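Local coordinates for acyl-CoA dehydrogenase (Slackia heliotrinireducens, PDB 4RM7), which belongs to the acyl-CoA dehydrogenase family, in which two helical domains flank a middle domain built on beta strands, at residues D11-L15 / F54-G58; E79-I83 / Q258-E262; A252-A257 / D358-Y362; M261-V265 / L288-E292; A334-M338 / V352-W356. One frame throughout, in Å; residues are numbered along the deposited sequence.

Interaction 1 (D11-L15 / F54-G58); sequences DEQRL and FNGFG
The backbone oxygen of Asp-11 is held by two donors. Asn-55 ND2 reaches Asp-11 O at 2.9 Å from across the contact. Leu-15 N meets Asp-11 O at 3.1 Å, as the regular bond of helix 10-26. The motif facing the helix is a type I' beta turn from Phe-54 to Phe-57, in the N-terminal helical domain. Asn-55 projects from this turn toward the helix. Its CG is anti to the backbone N (chi1 -157°), which brings the amide up to the first turn of helix 10-26. The bond from ND2 is moderately bent, with an N-H...O angle of 137°. The oxygen lies close to the amide plane, while the donor is tilted from the carbonyl plane of Asp-11. Arg-14 packs its CB against the same amide nitrogen, but the rest of its chain runs away from the turn.

Phe-57 lies beside the same turn of the helix. Asp-11 O is at its ring edge, near the ring plane, 3.7 Å from Phe-57 CE2. Phe-57 CZ is also 3.8 Å from Glu-12 CG. The carboxylate of Glu-12 is occupied elsewhere, where OE1 accepts from Ser-9 N. Ala-72 of helix 70-84 touches both Leu-15 and Phe-57, so the contact backs onto that helix.

Leu-15 divides its two methyls between the two phenylalanines. Leu-15 CD2 lies 3.9 Å from Phe-57 CD2. Leu-15 CD1 comes to the edge of the Phe-54 ring, in its plane, and is 3.8 Å from Phe-54 CD1.

Interaction 2 (E79-I83 / Q258-E262); sequences ELSRI and QAAME
A salt-bridge network of Glu-79, Arg-82 and Glu-262 joins helix 70-84 of the N-terminal domain to helix 234-270 of the C-terminal domain. Arg-82 is the centre. Arg-82 NH1 donates to Glu-262 OE2 at 2.9 Å across the contact. This bond is bent, with an N-H...O angle of 142°. It uses the syn lone pair of OE2, and the oxygen is tilted somewhat from the guanidinium plane.

Glu-79, one turn back on the same helix, takes another edge of the guanidinium, that of NE and NH2. The grip is side-on and nearly straight: Arg-82 NE meets Glu-79 OE1 at 2.7 Å and Arg-82 NH2 meets Glu-79 OE2 at 2.8 Å. Both oxygens lie in the guanidinium plane, but the nitrogens stand about 35° out of the Glu-79 carboxylate plane. The Arg-82 chain bends at chi3 (71°), which turns its end between the two carboxylates.

Beside the charged groups, Ala-259 CB faces Arg-82 O (3.2 Å). The helix axes approach to 9.1 Å. Arg-82 CD runs beside Gln-258 CG at 3.9 Å. The amide of Gln-258 turns elsewhere, to Arg-299 and to Tyr-384 of the second subunit. A water donates to both Arg-82 O and Glu-262 OE1, giving a second polar link between the helices.

With three bonds in total, the guanidinium is fixed in its rotation. The cation between them probably offsets the repulsion of the two carboxylates and favours their ionised form.

Interaction 3 (A252-A257 / D358-Y362); sequences AALGEA and DCRGY
Asp-358 comes first along helix 351-362 and faces Glu-256 of helix 234-270. Asp-358 OD2 lies 2.6 Å from Glu-256 OE2, so one of the two acids probably holds a proton. The side chains cross at about a right angle, with the carboxylate planes 54° apart. The other oxygen, Asp-358 OD1, accepts from Gln-207 N.

Cys-359 is next, and here the two backbones come nearest. Cys-359 SG lies 4.1 Å from Ala-253 O and 4.2 Å from Glu-256 CB.

Tyr-362 follows one turn after Asp-358. Tyr-362 OH donates to Glu-256 OE1 at 2.7 Å, meeting the oxygen nearly along its C-O direction. The carboxylate stands almost perpendicular to the ring. The tyrosine also meets the small residues of helix 234-270 at a slant: Tyr-362 CD2 is 3.4 Å from Ala-253 CB, and Tyr-362 OH is 3.4 Å from Ala-252 CB. Glu-256, extended beyond CG, therefore spans both ends of the second segment with its two oxygens.

The two helices run antiparallel, 157° apart, a buried contact within the C-terminal helical domain. Helix 70-84 borders it through Ile-77 and Ser-81. Helix 316-341 packs on Ala-253, Cys-359 and Tyr-362, and helix 282-311 covers Ala-257 through Leu-295.

Interaction 4 (M261-V265 / L288-E292); sequences MEDAV and LTEME
Met-261 turns its side chain toward Met-291 through two torsions. With chi1 at 171° the chain leaves the backbone on the side away from N, and it then bends at chi2 (70°). Both residues are modelled as selenomethionine. The result is that Met-261 SE points at helix 282-311 and lies 3.7 Å from Met-291 CE. The two side chains cross at a slant.

Met-261 SE also meets Met-291 CB at 3.8 Å and Leu-288 CD2 at 3.9 Å. The terminal methyl lies beside the Leu-288 carbonyl and the end of Glu-292. Met-261 CE is 3.5 Å from Leu-288 O and 3.2 Å from Glu-292 OE1. The carboxylate of Glu-292 has its strongest partner in another chain, where OE1 bonds to Tyr-384 OH of the second subunit.

The flanks are filled by smaller groups. Ala-264 CB touches Met-291 CE at 3.8 Å. Val-265 CG2 lies 4.2 Å from Leu-288 CD2. Thus Met-291 CE sits against both Met-261 and Ala-264.

This is antiparallel packing of helices 234-270 and 282-311, at 160°, within the C-terminal helical domain. The axes are widely spaced, and the long methionine chains span the gap. Helix 316-341 closes one flank, with Ala-337 against both Ala-264 and Met-291. The second subunit lies on the contact too, and its Tyr-384 packs on Met-261 and Val-265.

No hydrogen bond crosses between the two segments. The contact rests on dispersion and on the exclusion of water, with the polar end of Glu-292 directed to the subunit interface.

Interaction 5 (A334-M338 / V352-W356); sequences ASDAM and VSSIW
The indole of Trp-356 carries Met-338 SE above its plane, by 3.5 Å and displaced toward the rim. Met-338 SE is 3.7 Å from Trp-356 CD2 and 31° off the normal of the five-membered ring. This is an oblique Met-aromatic contact, made by a residue modelled as selenomethionine. On the pyrrole part, Ser-335 CB is 3.7 Å from Trp-356 NE1, again at a slant to the ring. The ring also stacks with Trp-356 of the third subunit. Arg-360 of that subunit packs on both Trp-356 and Met-338.

The two segments belong to an antiparallel pair, helix 316-341 and helix 351-362, within the helical bundle of the C-terminal domain. Their axes approach to 8.8 Å, consistent with the small side chain of Ala-334 between them. Ala-334 CB meets Trp-356 CA at 3.7 Å and Ile-355 CG2 at 3.7 Å.

At the other end Val-352 points at the partner helix. Its chi1 of 172° sets CG1 opposite the backbone N and against Met-338 and Ala-337. Val-352 CG1 is 3.4 Å from Met-338 CG and 3.8 Å from Ala-337 CB. Ala-337 also touches Ala-260 of helix 234-270.

Overall arrangement
Interaction 1 closes first, a short loop of mostly helix within the N-terminal domain. It stands apart, with centres 20 Å or more from all the others. Interaction 2 then spans the strands of the middle domain and ties helix 70-84 to helix 234-270. Interaction 3 opens on that same helix before interaction 2 has closed, so the two cross. It ends on helix 351-362. Interactions 4 and 5 both fall within its loop, one after the other. Interaction 4 starts where interaction 2 ends, sharing Met-261 and Glu-262. Interactions 2 and 4 touch the second subunit, interactions 3 and 5 the third. Helices 234-270, 282-311, 316-341 and 351-362 are thereby joined.

Interaction 1 (D11-L15 / F54-G58)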
# COMPACT_ATOMS: atom_id res chain seq x y z
N ASP A 11 34.35 -19.00 6.77
CA ASP A 11 33.99 -20.15 5.94
C ASP A 11 32.84 -19.80 5.00
O ASP A 11 32.93 -20.04 3.80
CB ASP A 11 33.61 -21.36 6.81
CG ASP A 11 34.82 -21.97 7.51
OD1 ASP A 11 35.93 -21.92 6.94
OD2 ASP A 11 34.65 -22.51 8.62
N GLU A 12 31.79 -19.19 5.54
CA GLU A 12 30.67 -18.73 4.74
C GLU A 12 31.12 -17.71 3.68
O GLU A 12 30.68 -17.75 2.52
CB GLU A 12 29.59 -18.14 5.64
CG GLU A 12 28.83 -19.22 6.44
CD GLU A 12 28.10 -18.68 7.67
OE1 GLU A 12 28.30 -17.50 8.03
OE2 GLU A 12 27.31 -19.44 8.29
N GLN A 13 32.02 -16.80 4.05
CA GLN A 13 32.50 -15.81 3.10
C GLN A 13 33.32 -16.45 1.98
O GLN A 13 33.24 -16.02 0.83
CB GLN A 13 33.33 -14.75 3.81
CG GLN A 13 32.51 -13.79 4.63
CD GLN A 13 33.34 -12.99 5.61
OE1 GLN A 13 34.58 -13.02 5.58
NE2 GLN A 13 32.67 -12.28 6.51
N ARG A 14 34.11 -17.47 2.30
CA ARG A 14 34.91 -18.12 1.27
C ARG A 14 34.00 -18.83 0.26
O ARG A 14 34.25 -18.80 -0.95
CB ARG A 14 35.90 -19.12 1.87
CG ARG A 14 37.15 -18.50 2.41
CD ARG A 14 38.25 -19.53 2.59
NE ARG A 14 39.54 -18.91 2.92
CZ ARG A 14 40.00 -18.76 4.15
NH1 ARG A 14 39.27 -19.16 5.19
NH2 ARG A 14 41.18 -18.20 4.36
N LEU A 15 32.94 -19.46 0.78
CA LEU A 15 31.92 -20.10 -0.06
C LEU A 15 31.38 -19.11 -1.09
O LEU A 15 31.34 -19.39 -2.29
CB LEU A 15 30.79 -20.64 0.81
CG LEU A 15 29.54 -21.18 0.11
CD1 LEU A 15 29.86 -22.43 -0.67
CD2 LEU A 15 28.44 -21.47 1.14
N PHE A 54 32.75 -26.11 -2.47
CA PHE A 54 31.74 -25.53 -1.63
C PHE A 54 32.29 -25.28 -0.24
O PHE A 54 31.56 -24.98 0.67
CB PHE A 54 30.49 -26.40 -1.60
CG PHE A 54 29.68 -26.31 -2.85
CD1 PHE A 54 29.01 -25.16 -3.17
CD2 PHE A 54 29.58 -27.39 -3.69
CE1 PHE A 54 28.26 -25.09 -4.32
CE2 PHE A 54 28.84 -27.32 -4.84
CZ PHE A 54 28.18 -26.16 -5.16
N ASN A 55 33.60 -25.43 -0.10
CA ASN A 55 34.27 -25.13 1.14
C ASN A 55 33.76 -25.96 2.28
O ASN A 55 33.64 -25.50 3.39
CB ASN A 55 34.12 -23.65 1.48
CG ASN A 55 35.19 -23.16 2.41
OD1 ASN A 55 36.32 -23.64 2.39
ND2 ASN A 55 34.86 -22.18 3.23
N GLY A 56 33.43 -27.21 1.97
CA GLY A 56 33.13 -28.20 2.97
C GLY A 56 31.71 -28.15 3.47
O GLY A 56 31.32 -28.94 4.30
N PHE A 57 30.94 -27.22 2.96
CA PHE A 57 29.54 -27.17 3.30
C PHE A 57 28.79 -28.27 2.60
O PHE A 57 29.20 -28.72 1.55
CB PHE A 57 28.96 -25.82 2.95
CG PHE A 57 29.33 -24.76 3.93
CD1 PHE A 57 28.69 -24.68 5.14
CD2 PHE A 57 30.32 -23.86 3.64
CE1 PHE A 57 29.03 -23.71 6.04
CE2 PHE A 57 30.67 -22.89 4.54
CZ PHE A 57 30.02 -22.81 5.75
N GLY A 58 27.70 -28.72 3.19
CA GLY A 58 26.84 -29.69 2.56
C GLY A 58 25.83 -29.03 1.64
O GLY A 58 24.68 -28.81 2.03

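Interaction 2 (E79-I83 / Q258-E262)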
# COMPACT_ATOMS: atom_id res chain seq x y z
N GLU A 79 23.34 -15.86 -4.44
CA GLU A 79 24.44 -15.26 -5.19
C GLU A 79 24.36 -15.54 -6.69
O GLU A 79 24.66 -14.66 -7.50
CB GLU A 79 25.79 -15.73 -4.64
CG GLU A 79 27.03 -15.08 -5.32
CD GLU A 79 27.09 -13.53 -5.25
OE1 GLU A 79 26.18 -12.85 -4.71
OE2 GLU A 79 28.09 -12.98 -5.75
N LEU A 80 23.97 -16.75 -7.07
CA LEU A 80 23.90 -17.09 -8.49
C LEU A 80 22.74 -16.33 -9.14
O LEU A 80 22.84 -15.89 -10.28
CB LEU A 80 23.73 -18.60 -8.69
CG LEU A 80 24.99 -19.36 -8.27
CD1 LEU A 80 24.80 -20.83 -8.44
CD2 LEU A 80 26.20 -18.87 -9.06
N SER A 81 21.65 -16.16 -8.39
CA SER A 81 20.49 -15.42 -8.88
C SER A 81 20.83 -13.95 -9.00
O SER A 81 20.29 -13.26 -9.86
CB SER A 81 19.29 -15.59 -7.95
OG SER A 81 18.99 -16.96 -7.75
N ARG A 82 21.72 -13.49 -8.12
CA ARG A 82 22.13 -12.09 -8.13
C ARG A 82 22.99 -11.78 -9.35
O ARG A 82 22.73 -10.83 -10.08
CB ARG A 82 22.90 -11.72 -6.87
CG ARG A 82 23.30 -10.25 -6.79
CD ARG A 82 24.30 -10.01 -5.65
NE ARG A 82 25.60 -10.58 -5.95
CZ ARG A 82 26.44 -10.03 -6.82
NH1 ARG A 82 26.11 -8.91 -7.46
NH2 ARG A 82 27.61 -10.61 -7.07
N ILE A 83 24.02 -12.60 -9.55
CA ILE A 83 24.92 -12.43 -10.68
C ILE A 83 24.18 -12.62 -12.00
O ILE A 83 24.39 -11.86 -12.93
CB ILE A 83 26.11 -13.41 -10.60
CG1 ILE A 83 27.00 -13.09 -9.40
CG2 ILE A 83 26.93 -13.38 -11.89
CD1 ILE A 83 27.89 -14.25 -9.02
N GLN A 258 17.87 -8.33 -5.79
CA GLN A 258 19.10 -7.63 -5.49
C GLN A 258 19.79 -7.18 -6.79
O GLN A 258 20.43 -6.12 -6.82
CB GLN A 258 20.02 -8.53 -4.66
CG GLN A 258 21.33 -7.89 -4.30
CD GLN A 258 21.14 -6.70 -3.40
OE1 GLN A 258 20.75 -6.85 -2.25
NE2 GLN A 258 21.42 -5.50 -3.91
N ALA A 259 19.65 -7.97 -7.86
CA ALA A 259 20.27 -7.66 -9.15
C ALA A 259 19.60 -6.44 -9.78
O ALA A 259 20.26 -5.57 -10.34
CB ALA A 259 20.19 -8.85 -10.08
N ALA A 260 18.27 -6.40 -9.66
CA ALA A 260 17.49 -5.26 -10.11
C ALA A 260 17.87 -3.98 -9.38
O ALA A 260 17.92 -2.90 -9.97
CB ALA A 260 16.01 -5.55 -9.92
N MSE A 261 18.12 -4.10 -8.08
CA MSE A 261 18.50 -2.94 -7.29
C MSE A 261 19.87 -2.40 -7.74
O MSE A 261 20.02 -1.19 -7.95
CB MSE A 261 18.53 -3.29 -5.80
CG MSE A 261 19.12 -2.19 -4.95
SE MSE A 261 17.96 -0.62 -4.86
CE MSE A 261 18.68 0.08 -3.20
N GLU A 262 20.84 -3.29 -7.92
CA GLU A 262 22.13 -2.88 -8.48
C GLU A 262 22.01 -2.12 -9.80
O GLU A 262 22.69 -1.10 -9.99
CB GLU A 262 23.03 -4.09 -8.67
CG GLU A 262 23.40 -4.73 -7.36
CD GLU A 262 24.06 -6.08 -7.55
OE1 GLU A 262 24.27 -6.48 -8.72
OE2 GLU A 262 24.37 -6.75 -6.54
O HOH W 1 24.16 -8.40 -10.86

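Interaction 3 (A252-A257 / D358-Y362)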
# COMPACT_ATOMS: atom_id res chain seq x y z
N ALA A 252 16.08 -17.27 -4.20
CA ALA A 252 16.16 -16.88 -5.60
C ALA A 252 15.51 -15.52 -5.81
O ALA A 252 16.04 -14.70 -6.55
CB ALA A 252 15.50 -17.95 -6.52
N ALA A 253 14.37 -15.29 -5.16
CA ALA A 253 13.67 -14.03 -5.33
C ALA A 253 14.53 -12.86 -4.81
O ALA A 253 14.63 -11.80 -5.44
CB ALA A 253 12.36 -14.07 -4.61
N LEU A 254 15.17 -13.09 -3.67
CA LEU A 254 16.02 -12.11 -3.04
C LEU A 254 17.21 -11.76 -3.95
O LEU A 254 17.55 -10.60 -4.18
CB LEU A 254 16.51 -12.64 -1.71
CG LEU A 254 17.63 -11.90 -1.00
CD1 LEU A 254 17.19 -10.47 -0.66
CD2 LEU A 254 18.05 -12.68 0.25
N GLY A 255 17.83 -12.80 -4.47
CA GLY A 255 18.96 -12.64 -5.35
C GLY A 255 18.59 -11.84 -6.58
O GLY A 255 19.29 -10.89 -6.94
N GLU A 256 17.50 -12.21 -7.24
CA GLU A 256 17.13 -11.52 -8.47
C GLU A 256 16.77 -10.07 -8.15
O GLU A 256 17.17 -9.15 -8.87
CB GLU A 256 15.97 -12.22 -9.17
CG GLU A 256 16.30 -13.61 -9.66
CD GLU A 256 15.32 -14.08 -10.72
OE1 GLU A 256 14.57 -15.05 -10.47
OE2 GLU A 256 15.30 -13.49 -11.82
N ALA A 257 16.00 -9.87 -7.08
CA ALA A 257 15.62 -8.54 -6.63
C ALA A 257 16.87 -7.70 -6.38
O ALA A 257 16.95 -6.53 -6.74
CB ALA A 257 14.75 -8.63 -5.35
N ASP A 358 10.05 -12.76 -13.52
CA ASP A 358 10.46 -13.88 -12.67
C ASP A 358 9.85 -13.74 -11.28
O ASP A 358 9.22 -14.68 -10.76
CB ASP A 358 11.99 -13.96 -12.53
CG ASP A 358 12.69 -14.34 -13.82
OD1 ASP A 358 12.04 -14.91 -14.73
OD2 ASP A 358 13.90 -14.06 -13.93
N CYS A 359 10.05 -12.58 -10.67
CA CYS A 359 9.62 -12.43 -9.28
C CYS A 359 8.11 -12.56 -9.13
O CYS A 359 7.63 -13.14 -8.17
CB CYS A 359 10.12 -11.12 -8.73
SG CYS A 359 11.93 -11.12 -8.49
N ARG A 360 7.35 -12.08 -10.12
CA ARG A 360 5.90 -12.24 -10.10
C ARG A 360 5.53 -13.70 -10.04
O ARG A 360 4.56 -14.07 -9.40
CB ARG A 360 5.26 -11.60 -11.32
CG ARG A 360 3.73 -11.66 -11.32
CD ARG A 360 3.17 -10.72 -10.26
NE ARG A 360 1.72 -10.87 -10.01
CZ ARG A 360 1.16 -11.93 -9.44
NH1 ARG A 360 1.90 -12.97 -9.07
NH2 ARG A 360 -0.16 -11.97 -9.25
N GLY A 361 6.32 -14.54 -10.71
CA GLY A 361 6.11 -15.98 -10.74
C GLY A 361 6.36 -16.66 -9.39
O GLY A 361 5.69 -17.62 -9.02
N TYR A 362 7.31 -16.14 -8.64
CA TYR A 362 7.55 -16.63 -7.31
C TYR A 362 6.32 -16.51 -6.38
O TYR A 362 6.21 -17.22 -5.40
CB TYR A 362 8.75 -15.91 -6.72
CG TYR A 362 10.05 -16.27 -7.41
CD1 TYR A 362 10.26 -17.54 -7.94
CD2 TYR A 362 11.07 -15.33 -7.55
CE1 TYR A 362 11.45 -17.87 -8.56
CE2 TYR A 362 12.26 -15.66 -8.17
CZ TYR A 362 12.45 -16.93 -8.67
OH TYR A 362 13.63 -17.24 -9.29

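Interaction 4 (M261-V265 / L288-E292)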
# COMPACT_ATOMS: atom_id res chain seq x y z
N MSE A 261 18.12 -4.10 -8.08
CA MSE A 261 18.50 -2.94 -7.29
C MSE A 261 19.87 -2.40 -7.74
O MSE A 261 20.02 -1.19 -7.95
CB MSE A 261 18.53 -3.29 -5.80
CG MSE A 261 19.12 -2.19 -4.95
SE MSE A 261 17.96 -0.62 -4.86
CE MSE A 261 18.68 0.08 -3.20
N GLU A 262 20.84 -3.29 -7.92
CA GLU A 262 22.13 -2.88 -8.48
C GLU A 262 22.01 -2.12 -9.80
O GLU A 262 22.69 -1.10 -9.99
CB GLU A 262 23.03 -4.09 -8.67
CG GLU A 262 23.40 -4.73 -7.36
CD GLU A 262 24.06 -6.08 -7.55
OE1 GLU A 262 24.27 -6.48 -8.72
OE2 GLU A 262 24.37 -6.75 -6.54
N ASP A 263 21.14 -2.57 -10.71
CA ASP A 263 20.97 -1.84 -11.98
C ASP A 263 20.37 -0.45 -11.76
O ASP A 263 20.81 0.53 -12.37
CB ASP A 263 20.09 -2.63 -12.97
CG ASP A 263 20.72 -3.95 -13.40
OD1 ASP A 263 21.92 -4.15 -13.13
OD2 ASP A 263 20.02 -4.79 -14.01
N ALA A 264 19.36 -0.39 -10.89
CA ALA A 264 18.74 0.88 -10.51
C ALA A 264 19.78 1.86 -9.97
O ALA A 264 19.86 3.01 -10.41
CB ALA A 264 17.64 0.64 -9.46
N VAL A 265 20.58 1.39 -9.01
CA VAL A 265 21.61 2.23 -8.41
C VAL A 265 22.64 2.66 -9.47
O VAL A 265 23.00 3.83 -9.55
CB VAL A 265 22.30 1.51 -7.23
CG1 VAL A 265 23.47 2.30 -6.75
CG2 VAL A 265 21.31 1.28 -6.07
N LEU A 288 14.71 4.34 -3.66
CA LEU A 288 15.92 3.66 -3.26
C LEU A 288 15.91 3.17 -1.81
O LEU A 288 16.25 2.00 -1.57
CB LEU A 288 17.14 4.57 -3.49
CG LEU A 288 17.52 4.65 -4.97
CD1 LEU A 288 18.81 5.42 -5.18
CD2 LEU A 288 17.63 3.25 -5.54
N THR A 289 15.60 4.03 -0.87
CA THR A 289 15.53 3.61 0.52
C THR A 289 14.41 2.60 0.74
O THR A 289 14.56 1.66 1.49
CB THR A 289 15.55 4.79 1.53
OG1 THR A 289 14.45 5.66 1.30
CG2 THR A 289 16.82 5.57 1.48
N GLU A 290 13.28 2.81 0.09
CA GLU A 290 12.17 1.87 0.17
C GLU A 290 12.61 0.47 -0.30
O GLU A 290 12.37 -0.54 0.37
CB GLU A 290 11.00 2.38 -0.67
CG GLU A 290 9.72 1.69 -0.41
CD GLU A 290 8.99 2.29 0.77
OE1 GLU A 290 9.00 3.54 0.92
OE2 GLU A 290 8.41 1.51 1.57
N MSE A 291 13.31 0.42 -1.43
CA MSE A 291 13.87 -0.83 -1.95
C MSE A 291 14.91 -1.48 -1.03
O MSE A 291 14.90 -2.69 -0.84
CB MSE A 291 14.49 -0.58 -3.32
CG MSE A 291 13.46 -0.28 -4.40
SE MSE A 291 14.19 0.81 -5.85
CE MSE A 291 14.98 -0.58 -6.99
N GLU A 292 15.82 -0.68 -0.47
CA GLU A 292 16.82 -1.26 0.40
C GLU A 292 16.17 -1.78 1.70
O GLU A 292 16.64 -2.77 2.27
CB GLU A 292 17.92 -0.24 0.70
CG GLU A 292 19.18 -0.88 1.33
CD GLU A 292 19.86 -1.92 0.41
OE1 GLU A 292 19.78 -1.79 -0.81
OE2 GLU A 292 20.50 -2.88 0.91

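Interaction 5 (A334-M338 / V352-W356)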
# COMPACT_ATOMS: atom_id res chain seq x y z
N ALA A 334 11.74 -5.00 -8.02
CA ALA A 334 12.04 -5.08 -9.44
C ALA A 334 11.22 -4.03 -10.23
O ALA A 334 11.74 -3.36 -11.12
CB ALA A 334 11.78 -6.47 -9.95
N SER A 335 9.95 -3.88 -9.88
CA SER A 335 9.09 -2.89 -10.53
C SER A 335 9.58 -1.45 -10.31
O SER A 335 9.59 -0.64 -11.26
CB SER A 335 7.65 -3.03 -10.02
OG SER A 335 6.80 -2.15 -10.75
N ASP A 336 9.98 -1.13 -9.08
CA ASP A 336 10.58 0.16 -8.75
C ASP A 336 11.87 0.40 -9.51
O ASP A 336 12.15 1.53 -9.94
CB ASP A 336 10.86 0.29 -7.25
CG ASP A 336 9.61 0.62 -6.44
OD1 ASP A 336 8.76 1.38 -6.97
OD2 ASP A 336 9.47 0.11 -5.30
N ALA A 337 12.66 -0.66 -9.67
CA ALA A 337 13.86 -0.57 -10.50
C ALA A 337 13.49 -0.23 -11.94
O ALA A 337 14.13 0.63 -12.54
CB ALA A 337 14.64 -1.86 -10.46
N MSE A 338 12.48 -0.89 -12.51
CA MSE A 338 12.04 -0.52 -13.86
C MSE A 338 11.67 0.94 -13.92
O MSE A 338 12.03 1.63 -14.87
CB MSE A 338 10.84 -1.34 -14.32
CG MSE A 338 11.15 -2.74 -14.75
SE MSE A 338 9.49 -3.72 -15.00
CE MSE A 338 8.78 -2.51 -16.37
N VAL A 352 16.10 -6.14 -16.02
CA VAL A 352 15.17 -5.75 -14.95
C VAL A 352 13.71 -6.16 -15.27
O VAL A 352 12.98 -6.60 -14.39
CB VAL A 352 15.24 -4.22 -14.66
CG1 VAL A 352 14.16 -3.83 -13.73
CG2 VAL A 352 16.54 -3.90 -13.96
N SER A 353 13.31 -6.07 -16.53
CA SER A 353 11.98 -6.51 -16.93
C SER A 353 11.80 -8.04 -16.88
O SER A 353 10.70 -8.52 -16.64
CB SER A 353 11.65 -5.98 -18.33
OG SER A 353 12.62 -6.39 -19.29
N SER A 354 12.87 -8.81 -17.11
CA SER A 354 12.81 -10.26 -16.90
C SER A 354 12.72 -10.56 -15.42
O SER A 354 11.95 -11.41 -14.99
CB SER A 354 14.03 -10.97 -17.46
OG SER A 354 14.42 -10.40 -18.68
N ILE A 355 13.53 -9.86 -14.63
CA ILE A 355 13.54 -10.06 -13.20
C ILE A 355 12.14 -9.83 -12.63
O ILE A 355 11.65 -10.61 -11.83
CB ILE A 355 14.54 -9.13 -12.54
CG1 ILE A 355 15.96 -9.58 -12.89
CG2 ILE A 355 14.29 -9.05 -11.00
CD1 ILE A 355 17.03 -8.58 -12.46
N TRP A 356 11.51 -8.76 -13.07
CA TRP A 356 10.18 -8.40 -12.61
C TRP A 356 9.20 -9.53 -12.91
O TRP A 356 8.39 -9.91 -12.07
CB TRP A 356 9.75 -7.10 -13.30
CG TRP A 356 8.38 -6.67 -13.05
CD1 TRP A 356 7.85 -6.26 -11.85
CD2 TRP A 356 7.34 -6.52 -14.02
NE1 TRP A 356 6.53 -5.88 -12.03
CE2 TRP A 356 6.19 -6.03 -13.35
CE3 TRP A 356 7.25 -6.77 -15.40
CZ2 TRP A 356 4.99 -5.77 -14.00
CZ3 TRP A 356 6.05 -6.53 -16.05
CH2 TRP A 356 4.93 -6.04 -15.35